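Side-chain contacts in arsenical resistance operon trans-acting repressor (Bacteroides vulgatus, PDB 3KTB), which probably binds DNA and acts as a trans-acting repressor of the arsenical resistance operon: residues 6-11 / 59-64; 30-35 / 95-100; 42-47 / 99-104. All blocks are in the same frame, centred on the assembly; numbering follows the deposited sequence.

From the N terminus, strand 7-11 comes first and lies between strands 47-50 and 78-81 of the sheet. Contact 1 closes a loop of 47 residues by bringing the start of helix 62-69 back to this strand. Contact 2 starts inside that loop, on helix 27-41, and ends on helix 94-101. Contact 3 starts at the turn after helix 27-41 and ends beyond helix 94-101, sharing E99 and W100 with contact 2. Contact 1 therefore crosses both others along the chain. Contact 1 ties helix 62-69 to one face of a thioredoxin-like sheet; contacts 2 and 3 tie helix 94-101 to helix 27-41 and to the turn after it, on the other face.

Contact 1 (6-11 / 59-64); sequences KIEIFD and VSNKTV
V64 sets one methyl over the middle of the F10 ring. V64 CG2 stands 3.6 Å from the F10 ring centroid and only 7° off the ring normal. This is a CH-pi contact over the face. All six ring carbons lie at similar distances from V64 CG2, with F10 CZ at 3.7 Å. The other methyl, V64 CG1, stays near the rim and comes no closer than 4.2 Å to F10 CD1. The F10 torsion helps set this up: CG lies anti to the carbonyl carbon (chi1 -65°), and the ring projects from strand 7-11 to the helix.

N61 approaches the ring differently. Its ND2 is 4.0 Å from F10 CZ and meets the ring obliquely. The amide plane is turned 66° from the ring plane. The other end of the same amide is used within its own segment. N61 OD1 accepts a weak bond of 3.4 Å from V64 N. N61 is thus the N-cap of helix 62-69, and it also ends helix 57-60. The cap links the two residues that meet the ring.

E8 reaches the edge of the contact. Its OE2 forms a salt bridge with K6 NZ at 3.5 Å, while OE1 is hydrogen-bonded to H49. Y58 meets the F10 ring edge-to-face, and H49 and L80 also touch F10. The contact joins the inner strand 7-11 to the helices on one face of the sheet.

No hydrogen bond crosses between the two segments. The chemistry is mainly apolar, with a methyl on an aromatic face and an amide beside it. E8 bonds to K6 and H49, and N61 caps its helix, so their polar groups are engaged outside the F10-V64 pairing, which is held by dispersion and burial.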
loop_
_atom_site.group_PDB
_atom_site.type_symbol
_atom_site.label_atom_id
_atom_site.label_comp_id
_atom_site.label_asym_id
_atom_site.label_seq_id
_atom_site.Cartn_x
_atom_site.Cartn_y
_atom_site.Cartn_z
ATOM N N LYS A 6 -17.212 -21.788 -11.938
ATOM C CA LYS A 6 -15.771 -21.725 -11.763
ATOM C C LYS A 6 -15.348 -22.849 -10.816
ATOM O O LYS A 6 -15.990 -23.078 -9.790
ATOM C CB LYS A 6 -15.306 -20.346 -11.261
ATOM C CG LYS A 6 -13.785 -20.260 -10.947
ATOM C CD LYS A 6 -13.341 -18.842 -10.519
ATOM C CE LYS A 6 -12.297 -18.838 -9.378
ATOM N NZ LYS A 6 -10.900 -19.145 -9.799
ATOM N N ILE A 7 -14.295 -23.571 -11.190
ATOM C CA ILE A 7 -13.764 -24.629 -10.343
ATOM C C ILE A 7 -12.310 -24.330 -10.018
ATOM O O ILE A 7 -11.501 -24.065 -10.916
ATOM C CB ILE A 7 -13.863 -26.009 -11.008
ATOM C CG1 ILE A 7 -15.286 -26.250 -11.542
ATOM C CG2 ILE A 7 -13.469 -27.094 -10.011
ATOM C CD1 ILE A 7 -15.366 -27.302 -12.614
ATOM N N GLU A 8 -11.998 -24.362 -8.727
ATOM C CA GLU A 8 -10.649 -24.146 -8.228
ATOM C C GLU A 8 -10.349 -25.249 -7.219
ATOM O O GLU A 8 -11.129 -25.481 -6.303
ATOM C CB GLU A 8 -10.559 -22.791 -7.533
ATOM C CG GLU A 8 -9.162 -22.224 -7.459
ATOM C CD GLU A 8 -9.139 -20.893 -6.724
ATOM O OE1 GLU A 8 -8.035 -20.441 -6.344
ATOM O OE2 GLU A 8 -10.229 -20.303 -6.519
ATOM N N ILE A 9 -9.224 -25.930 -7.397
ATOM C CA ILE A 9 -8.897 -27.093 -6.589
ATOM C C ILE A 9 -7.639 -26.828 -5.754
ATOM O O ILE A 9 -6.594 -26.431 -6.288
ATOM C CB ILE A 9 -8.661 -28.335 -7.479
ATOM C CG1 ILE A 9 -9.976 -28.803 -8.105
ATOM C CG2 ILE A 9 -8.021 -29.455 -6.674
ATOM C CD1 ILE A 9 -9.801 -29.850 -9.185
ATOM N N PHE A 10 -7.747 -27.054 -4.449
ATOM C CA PHE A 10 -6.614 -26.886 -3.535
ATOM C C PHE A 10 -6.051 -28.244 -3.164
ATOM O O PHE A 10 -6.644 -28.974 -2.373
ATOM C CB PHE A 10 -7.053 -26.087 -2.305
ATOM C CG PHE A 10 -7.442 -24.680 -2.640
ATOM C CD1 PHE A 10 -6.629 -23.613 -2.279
ATOM C CD2 PHE A 10 -8.588 -24.430 -3.387
ATOM C CE1 PHE A 10 -6.963 -22.316 -2.627
ATOM C CE2 PHE A 10 -8.934 -23.139 -3.734
ATOM C CZ PHE A 10 -8.118 -22.077 -3.352
ATOM N N ASP A 11 -4.934 -28.613 -3.778
ATOM C CA ASP A 11 -4.342 -29.910 -3.487
ATOM C C ASP A 11 -3.712 -29.925 -2.094
ATOM O O ASP A 11 -3.472 -28.867 -1.506
ATOM C CB ASP A 11 -3.284 -30.250 -4.525
ATOM C CG ASP A 11 -3.869 -30.406 -5.932
ATOM O OD1 ASP A 11 -4.745 -31.270 -6.132
ATOM O OD2 ASP A 11 -3.446 -29.652 -6.831
ATOM N N VAL A 59 -3.989 -19.339 2.896
ATOM C CA VAL A 59 -4.314 -18.334 3.906
ATOM C C VAL A 59 -5.221 -17.248 3.319
ATOM O O VAL A 59 -6.341 -17.051 3.783
ATOM C CB VAL A 59 -3.041 -17.676 4.488
ATOM C CG1 VAL A 59 -3.419 -16.567 5.449
ATOM C CG2 VAL A 59 -2.166 -18.713 5.175
ATOM N N SER A 60 -4.723 -16.568 2.284
ATOM C CA SER A 60 -5.411 -15.434 1.661
ATOM C C SER A 60 -6.848 -15.749 1.267
ATOM O O SER A 60 -7.725 -14.878 1.322
ATOM C CB SER A 60 -4.634 -14.929 0.440
ATOM O OG SER A 60 -4.552 -15.920 -0.575
ATOM N N ASN A 61 -7.086 -16.992 0.861
ATOM C CA ASN A 61 -8.435 -17.437 0.546
ATOM C C ASN A 61 -9.176 -17.783 1.831
ATOM O O ASN A 61 -8.918 -18.822 2.456
ATOM C CB ASN A 61 -8.402 -18.624 -0.414
ATOM C CG ASN A 61 -9.729 -18.843 -1.116
ATOM O OD1 ASN A 61 -10.708 -19.267 -0.497
ATOM N ND2 ASN A 61 -9.766 -18.562 -2.420
ATOM N N LYS A 62 -10.083 -16.893 2.229
ATOM C CA LYS A 62 -10.699 -16.969 3.549
ATOM C C LYS A 62 -11.520 -18.247 3.723
ATOM O O LYS A 62 -11.540 -18.841 4.804
ATOM C CB LYS A 62 -11.567 -15.730 3.823
ATOM C CG LYS A 62 -11.005 -14.418 3.272
ATOM C CD LYS A 62 -10.653 -13.426 4.376
ATOM C CE LYS A 62 -9.253 -13.675 4.930
ATOM N NZ LYS A 62 -8.192 -13.504 3.892
ATOM N N THR A 63 -12.191 -18.666 2.654
ATOM C CA THR A 63 -13.060 -19.834 2.714
ATOM C C THR A 63 -12.250 -21.091 2.979
ATOM O O THR A 63 -12.607 -21.920 3.823
ATOM C CB THR A 63 -13.803 -20.025 1.399
ATOM O OG1 THR A 63 -14.105 -18.743 0.833
ATOM C CG2 THR A 63 -15.083 -20.817 1.626
ATOM N N VAL A 64 -11.160 -21.223 2.233
ATOM C CA VAL A 64 -10.273 -22.369 2.354
ATOM C C VAL A 64 -9.671 -22.379 3.744
ATOM O O VAL A 64 -9.635 -23.407 4.422
ATOM C CB VAL A 64 -9.144 -22.321 1.284
ATOM C CG1 VAL A 64 -7.981 -23.262 1.659
ATOM C CG2 VAL A 64 -9.711 -22.631 -0.108
#

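Contact 2 (30-35 / 95-100); sequences MRIAVV and KQMSEW
M97, modelled as selenomethionine, reaches from helix 94-101 to V35 and I32 on helix 27-41. M97 CB touches the other helix, at 4.0 Å from V35 CG1. The next atom, CG, sits beside both partners. M97 CG is 4.1 Å from V35 CG1 and 4.2 Å from I32 CD1. The chain then bends at chi2 (-67°) and again at chi3 (-71°). SE follows CG and has no V35 or I32 atom within 4.2 Å. The two bends fold the tip back, and M97 CE ends 3.8 Å from V35 CG1. One valine methyl meets the side chain at its root, its middle and its tip.

With V35 CG1 anti to the backbone N (chi1 159°), that methyl is the one turned to M97, and the two side chains meet at a slant. I32 comes at about a right angle, with the end of its chain, CD1, against M97 CG. No polar bond crosses this buried patch.

I7 of the inner strand 7-11 touches CE, as does V46, so the tip of M97 also packs against the sheet and against the loop before strand 47-50. At one edge R31 bonds through NH1 to P92 O, in the loop before helix 94-101, and through NH2 to T94 OG1 at its start. On another side of helix 27-41, V34 packs on V34 of a second subunit.

Helices 27-41 and 94-101 pack side by side on one sheet face. With helices 57-60 and 62-69 on the other face and strand order 47-50, 7-11, 78-81, 84-87, this fits the thioredoxin-like alpha/beta/alpha fold.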
loop_
_atom_site.group_PDB
_atom_site.type_symbol
_atom_site.label_atom_id
_atom_site.label_comp_id
_atom_site.label_asym_id
_atom_site.label_seq_id
_atom_site.Cartn_x
_atom_site.Cartn_y
_atom_site.Cartn_z
HETATM N N MSE A 30 -4.528 -39.248 -11.438
HETATM C CA MSE A 30 -4.464 -39.330 -12.895
HETATM C C MSE A 30 -5.845 -39.029 -13.483
HETATM O O MSE A 30 -5.965 -38.329 -14.498
HETATM C CB MSE A 30 -3.946 -40.697 -13.348
HETATM C CG MSE A 30 -3.776 -40.867 -14.855
HETATM SE SE MSE A 30 -2.472 -39.694 -15.768
HETATM C CE MSE A 30 -1.209 -41.043 -16.387
ATOM N N ARG A 31 -6.899 -39.522 -12.830
ATOM C CA ARG A 31 -8.243 -39.247 -13.329
ATOM C C ARG A 31 -8.479 -37.728 -13.438
ATOM O O ARG A 31 -8.838 -37.195 -14.508
ATOM C CB ARG A 31 -9.286 -39.871 -12.426
ATOM C CG ARG A 31 -10.703 -39.725 -12.977
ATOM C CD ARG A 31 -11.731 -40.392 -12.067
ATOM N NE ARG A 31 -11.705 -39.825 -10.718
ATOM C CZ ARG A 31 -12.189 -38.623 -10.410
ATOM N NH1 ARG A 31 -12.128 -38.176 -9.164
ATOM N NH2 ARG A 31 -12.733 -37.860 -11.352
ATOM N N ILE A 32 -8.255 -37.026 -12.333
ATOM C CA ILE A 32 -8.505 -35.591 -12.297
ATOM C C ILE A 32 -7.556 -34.790 -13.207
ATOM O O ILE A 32 -7.982 -33.816 -13.842
ATOM C CB ILE A 32 -8.549 -35.038 -10.836
ATOM C CG1 ILE A 32 -9.255 -33.696 -10.802
ATOM C CG2 ILE A 32 -7.166 -34.923 -10.229
ATOM C CD1 ILE A 32 -10.755 -33.815 -10.973
ATOM N N ALA A 33 -6.291 -35.198 -13.304
ATOM C CA ALA A 33 -5.383 -34.524 -14.237
ATOM C C ALA A 33 -5.856 -34.669 -15.683
ATOM O O ALA A 33 -5.743 -33.742 -16.491
ATOM C CB ALA A 33 -3.960 -35.037 -14.085
ATOM N N VAL A 34 -6.384 -35.835 -16.028
ATOM C CA VAL A 34 -6.864 -36.044 -17.391
ATOM C C VAL A 34 -8.083 -35.159 -17.654
ATOM O O VAL A 34 -8.203 -34.548 -18.721
ATOM C CB VAL A 34 -7.274 -37.510 -17.631
ATOM C CG1 VAL A 34 -8.177 -37.614 -18.883
ATOM C CG2 VAL A 34 -6.041 -38.371 -17.772
ATOM N N VAL A 35 -8.985 -35.098 -16.674
ATOM C CA VAL A 35 -10.159 -34.247 -16.783
ATOM C C VAL A 35 -9.724 -32.789 -16.978
ATOM O O VAL A 35 -10.187 -32.115 -17.890
ATOM C CB VAL A 35 -11.063 -34.391 -15.553
ATOM C CG1 VAL A 35 -11.978 -33.171 -15.402
ATOM C CG2 VAL A 35 -11.888 -35.711 -15.628
ATOM N N LYS A 95 -18.405 -37.199 -12.964
ATOM C CA LYS A 95 -19.806 -36.807 -13.093
ATOM C C LYS A 95 -20.014 -35.341 -12.690
ATOM O O LYS A 95 -20.588 -34.556 -13.454
ATOM C CB LYS A 95 -20.719 -37.723 -12.260
ATOM C CG LYS A 95 -22.204 -37.355 -12.348
ATOM C CD LYS A 95 -23.106 -38.411 -11.699
ATOM C CE LYS A 95 -24.591 -38.040 -11.828
ATOM N NZ LYS A 95 -25.511 -39.139 -11.376
ATOM N N GLN A 96 -19.534 -34.974 -11.500
ATOM C CA GLN A 96 -19.597 -33.583 -11.035
ATOM C C GLN A 96 -18.881 -32.583 -11.961
ATOM O O GLN A 96 -19.466 -31.557 -12.340
ATOM C CB GLN A 96 -19.019 -33.459 -9.626
ATOM C CG GLN A 96 -19.713 -34.302 -8.600
ATOM C CD GLN A 96 -19.039 -34.212 -7.247
ATOM O OE1 GLN A 96 -17.880 -34.602 -7.088
ATOM N NE2 GLN A 96 -19.762 -33.696 -6.260
HETATM N N MSE A 97 -17.619 -32.866 -12.307
HETATM C CA MSE A 97 -16.875 -31.960 -13.186
HETATM C C MSE A 97 -17.689 -31.758 -14.452
HETATM O O MSE A 97 -17.843 -30.639 -14.954
HETATM C CB MSE A 97 -15.489 -32.517 -13.528
HETATM C CG MSE A 97 -14.587 -32.744 -12.315
HETATM SE SE MSE A 97 -14.101 -31.032 -11.490
HETATM C CE MSE A 97 -12.872 -30.408 -12.914
ATOM N N SER A 98 -18.233 -32.862 -14.950
ATOM C CA SER A 98 -19.023 -32.859 -16.167
ATOM C C SER A 98 -20.277 -31.994 -15.978
ATOM O O SER A 98 -20.698 -31.267 -16.895
ATOM C CB SER A 98 -19.391 -34.301 -16.523
ATOM O OG SER A 98 -19.815 -34.409 -17.873
ATOM N N GLU A 99 -20.860 -32.057 -14.780
ATOM C CA GLU A 99 -22.067 -31.295 -14.492
ATOM C C GLU A 99 -21.752 -29.815 -14.304
ATOM O O GLU A 99 -22.467 -28.956 -14.817
ATOM C CB GLU A 99 -22.825 -31.869 -13.283
ATOM C CG GLU A 99 -23.791 -33.013 -13.637
ATOM C CD GLU A 99 -24.104 -33.955 -12.456
ATOM O OE1 GLU A 99 -24.903 -34.903 -12.642
ATOM O OE2 GLU A 99 -23.550 -33.760 -11.346
ATOM N N TRP A 100 -20.671 -29.515 -13.592
ATOM C CA TRP A 100 -20.326 -28.123 -13.295
ATOM C C TRP A 100 -19.862 -27.364 -14.524
ATOM O O TRP A 100 -19.820 -26.128 -14.545
ATOM C CB TRP A 100 -19.208 -28.065 -12.274
ATOM C CG TRP A 100 -19.608 -28.552 -10.965
ATOM C CD1 TRP A 100 -20.868 -28.533 -10.427
ATOM C CD2 TRP A 100 -18.747 -29.126 -9.980
ATOM N NE1 TRP A 100 -20.839 -29.065 -9.161
ATOM C CE2 TRP A 100 -19.551 -29.439 -8.860
ATOM C CE3 TRP A 100 -17.377 -29.405 -9.934
ATOM C CZ2 TRP A 100 -19.027 -30.021 -7.703
ATOM C CZ3 TRP A 100 -16.857 -29.982 -8.793
ATOM C CH2 TRP A 100 -17.688 -30.285 -7.686
#

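Contact 3 (42-47 / 99-104); sequences QGIIVT and EWTGVN
OE1 of Q42 rests against both methyls of V103. Q42 OE1 is 3.3 Å from V103 CG1 and 4.1 Å from V103 CG2. This is a van der Waals contact and not a hydrogen bond. It joins the turn inside the beta-alpha-beta unit (7-11, 27-41, 47-50) of a thioredoxin-like fold to the end of the C-terminal helix 94-101. Segment 42-47 is the turn that leads from helix 27-41 into strand 47-50. Segment 99-104 is the end of helix 94-101 and the tail after it.

Q42 and V103 reach toward each other from their own segments. The glutamine chain is extended beyond CG (chi2 -177°), which carries its amide across to the valine. Q42 CD follows at 4.1 Å from V103 CG1. V103 divides its methyls between two partners. CG1 faces the amide, while CG2 meets the isoleucine of the same turn. I44 and V103 lie alongside, pointing opposite ways.

The turn has a defined shape. G43, with positive phi, is the C-prime residue of a Schellman motif that ends helix 27-41, and I44 N bonds to L39 O. The CB of I44, the next residue, is directed at segment 99-104. On the other segment, G102, also with positive phi, is the first residue past helix 94-101. V103, just after it, points its side chain at the turn 42-47. S98 OG probably bonds to V103 O, which would tie the tail to its own helix.

L39 touches both I44 and T101 and backs the contact from helix 27-41. I44 also packs on T90 of a third subunit, which places the turn close to an interface. I44 uses two branches: I44 CG2 lies 4.2 Å from T101 OG1, and I44 CD1 meets V103 CG2 at 3.7 Å.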
loop_
_atom_site.group_PDB
_atom_site.type_symbol
_atom_site.label_atom_id
_atom_site.label_comp_id
_atom_site.label_asym_id
_atom_site.label_seq_id
_atom_site.Cartn_x
_atom_site.Cartn_y
_atom_site.Cartn_z
ATOM N N GLN A 42 -10.490 -27.219 -24.196
ATOM C CA GLN A 42 -11.734 -26.574 -24.632
ATOM C C GLN A 42 -11.839 -25.163 -24.073
ATOM O O GLN A 42 -12.904 -24.560 -24.038
ATOM C CB GLN A 42 -12.941 -27.421 -24.229
ATOM C CG GLN A 42 -12.962 -28.739 -24.964
ATOM C CD GLN A 42 -14.183 -29.563 -24.646
ATOM O OE1 GLN A 42 -14.099 -30.530 -23.893
ATOM N NE2 GLN A 42 -15.331 -29.188 -25.213
ATOM N N GLY A 43 -10.723 -24.642 -23.606
ATOM C CA GLY A 43 -10.701 -23.271 -23.156
ATOM C C GLY A 43 -11.274 -23.082 -21.771
ATOM O O GLY A 43 -11.514 -21.943 -21.349
ATOM N N ILE A 44 -11.478 -24.186 -21.052
ATOM C CA ILE A 44 -11.955 -24.100 -19.685
ATOM C C ILE A 44 -10.833 -24.392 -18.692
ATOM O O ILE A 44 -10.270 -25.483 -18.684
ATOM C CB ILE A 44 -13.093 -25.078 -19.439
ATOM C CG1 ILE A 44 -14.284 -24.708 -20.304
ATOM C CG2 ILE A 44 -13.461 -25.079 -17.947
ATOM C CD1 ILE A 44 -15.231 -25.832 -20.504
ATOM N N ILE A 45 -10.545 -23.421 -17.830
ATOM C CA ILE A 45 -9.416 -23.492 -16.914
ATOM C C ILE A 45 -9.834 -23.862 -15.500
ATOM O O ILE A 45 -10.563 -23.122 -14.840
ATOM C CB ILE A 45 -8.670 -22.143 -16.868
ATOM C CG1 ILE A 45 -8.571 -21.546 -18.276
ATOM C CG2 ILE A 45 -7.283 -22.324 -16.255
ATOM C CD1 ILE A 45 -7.756 -22.407 -19.230
ATOM N N VAL A 46 -9.381 -25.020 -15.038
ATOM C CA VAL A 46 -9.544 -25.392 -13.638
ATOM C C VAL A 46 -8.233 -25.057 -12.928
ATOM O O VAL A 46 -7.214 -25.716 -13.143
ATOM C CB VAL A 46 -9.849 -26.897 -13.493
ATOM C CG1 VAL A 46 -10.028 -27.253 -12.034
ATOM C CG2 VAL A 46 -11.095 -27.243 -14.272
ATOM N N THR A 47 -8.248 -24.012 -12.109
ATOM C CA THR A 47 -7.042 -23.552 -11.426
ATOM C C THR A 47 -6.740 -24.532 -10.291
ATOM O O THR A 47 -7.655 -24.928 -9.555
ATOM C CB THR A 47 -7.232 -22.095 -10.891
ATOM O OG1 THR A 47 -7.383 -21.192 -11.998
ATOM C CG2 THR A 47 -6.041 -21.658 -10.055
ATOM N N GLU A 99 -20.860 -32.057 -14.780
ATOM C CA GLU A 99 -22.067 -31.295 -14.492
ATOM C C GLU A 99 -21.752 -29.815 -14.304
ATOM O O GLU A 99 -22.467 -28.956 -14.817
ATOM C CB GLU A 99 -22.825 -31.869 -13.283
ATOM C CG GLU A 99 -23.791 -33.013 -13.637
ATOM C CD GLU A 99 -24.104 -33.955 -12.456
ATOM O OE1 GLU A 99 -24.903 -34.903 -12.642
ATOM O OE2 GLU A 99 -23.550 -33.760 -11.346
ATOM N N TRP A 100 -20.671 -29.515 -13.592
ATOM C CA TRP A 100 -20.326 -28.123 -13.295
ATOM C C TRP A 100 -19.862 -27.364 -14.524
ATOM O O TRP A 100 -19.820 -26.128 -14.545
ATOM C CB TRP A 100 -19.208 -28.065 -12.274
ATOM C CG TRP A 100 -19.608 -28.552 -10.965
ATOM C CD1 TRP A 100 -20.868 -28.533 -10.427
ATOM C CD2 TRP A 100 -18.747 -29.126 -9.980
ATOM N NE1 TRP A 100 -20.839 -29.065 -9.161
ATOM C CE2 TRP A 100 -19.551 -29.439 -8.860
ATOM C CE3 TRP A 100 -17.377 -29.405 -9.934
ATOM C CZ2 TRP A 100 -19.027 -30.021 -7.703
ATOM C CZ3 TRP A 100 -16.857 -29.982 -8.793
ATOM C CH2 TRP A 100 -17.688 -30.285 -7.686
ATOM N N THR A 101 -19.541 -28.126 -15.554
ATOM C CA THR A 101 -18.750 -27.637 -16.658
ATOM C C THR A 101 -19.568 -27.683 -17.964
ATOM O O THR A 101 -19.313 -26.948 -18.913
ATOM C CB THR A 101 -17.485 -28.513 -16.702
ATOM O OG1 THR A 101 -16.312 -27.718 -16.470
ATOM C CG2 THR A 101 -17.395 -29.282 -17.950
ATOM N N GLY A 102 -20.580 -28.535 -17.995
ATOM C CA GLY A 102 -21.393 -28.670 -19.188
ATOM C C GLY A 102 -20.708 -29.522 -20.238
ATOM O O GLY A 102 -21.280 -29.794 -21.288
ATOM N N VAL A 103 -19.477 -29.948 -19.960
ATOM C CA VAL A 103 -18.728 -30.771 -20.909
ATOM C C VAL A 103 -18.952 -32.267 -20.674
ATOM O O VAL A 103 -18.899 -32.731 -19.533
ATOM C CB VAL A 103 -17.213 -30.446 -20.869
ATOM C CG1 VAL A 103 -16.422 -31.455 -21.709
ATOM C CG2 VAL A 103 -16.973 -29.011 -21.346
ATOM N N ASN A 104 -19.211 -33.011 -21.750
ATOM C CA ASN A 104 -19.379 -34.464 -21.662
ATOM C C ASN A 104 -18.031 -35.164 -21.616
ATOM O O ASN A 104 -17.443 -35.473 -22.651
ATOM C CB ASN A 104 -20.219 -35.007 -22.827
ATOM C CG ASN A 104 -20.368 -36.531 -22.791
ATOM O OD1 ASN A 104 -20.274 -37.155 -21.733
ATOM N ND2 ASN A 104 -20.605 -37.128 -23.954
#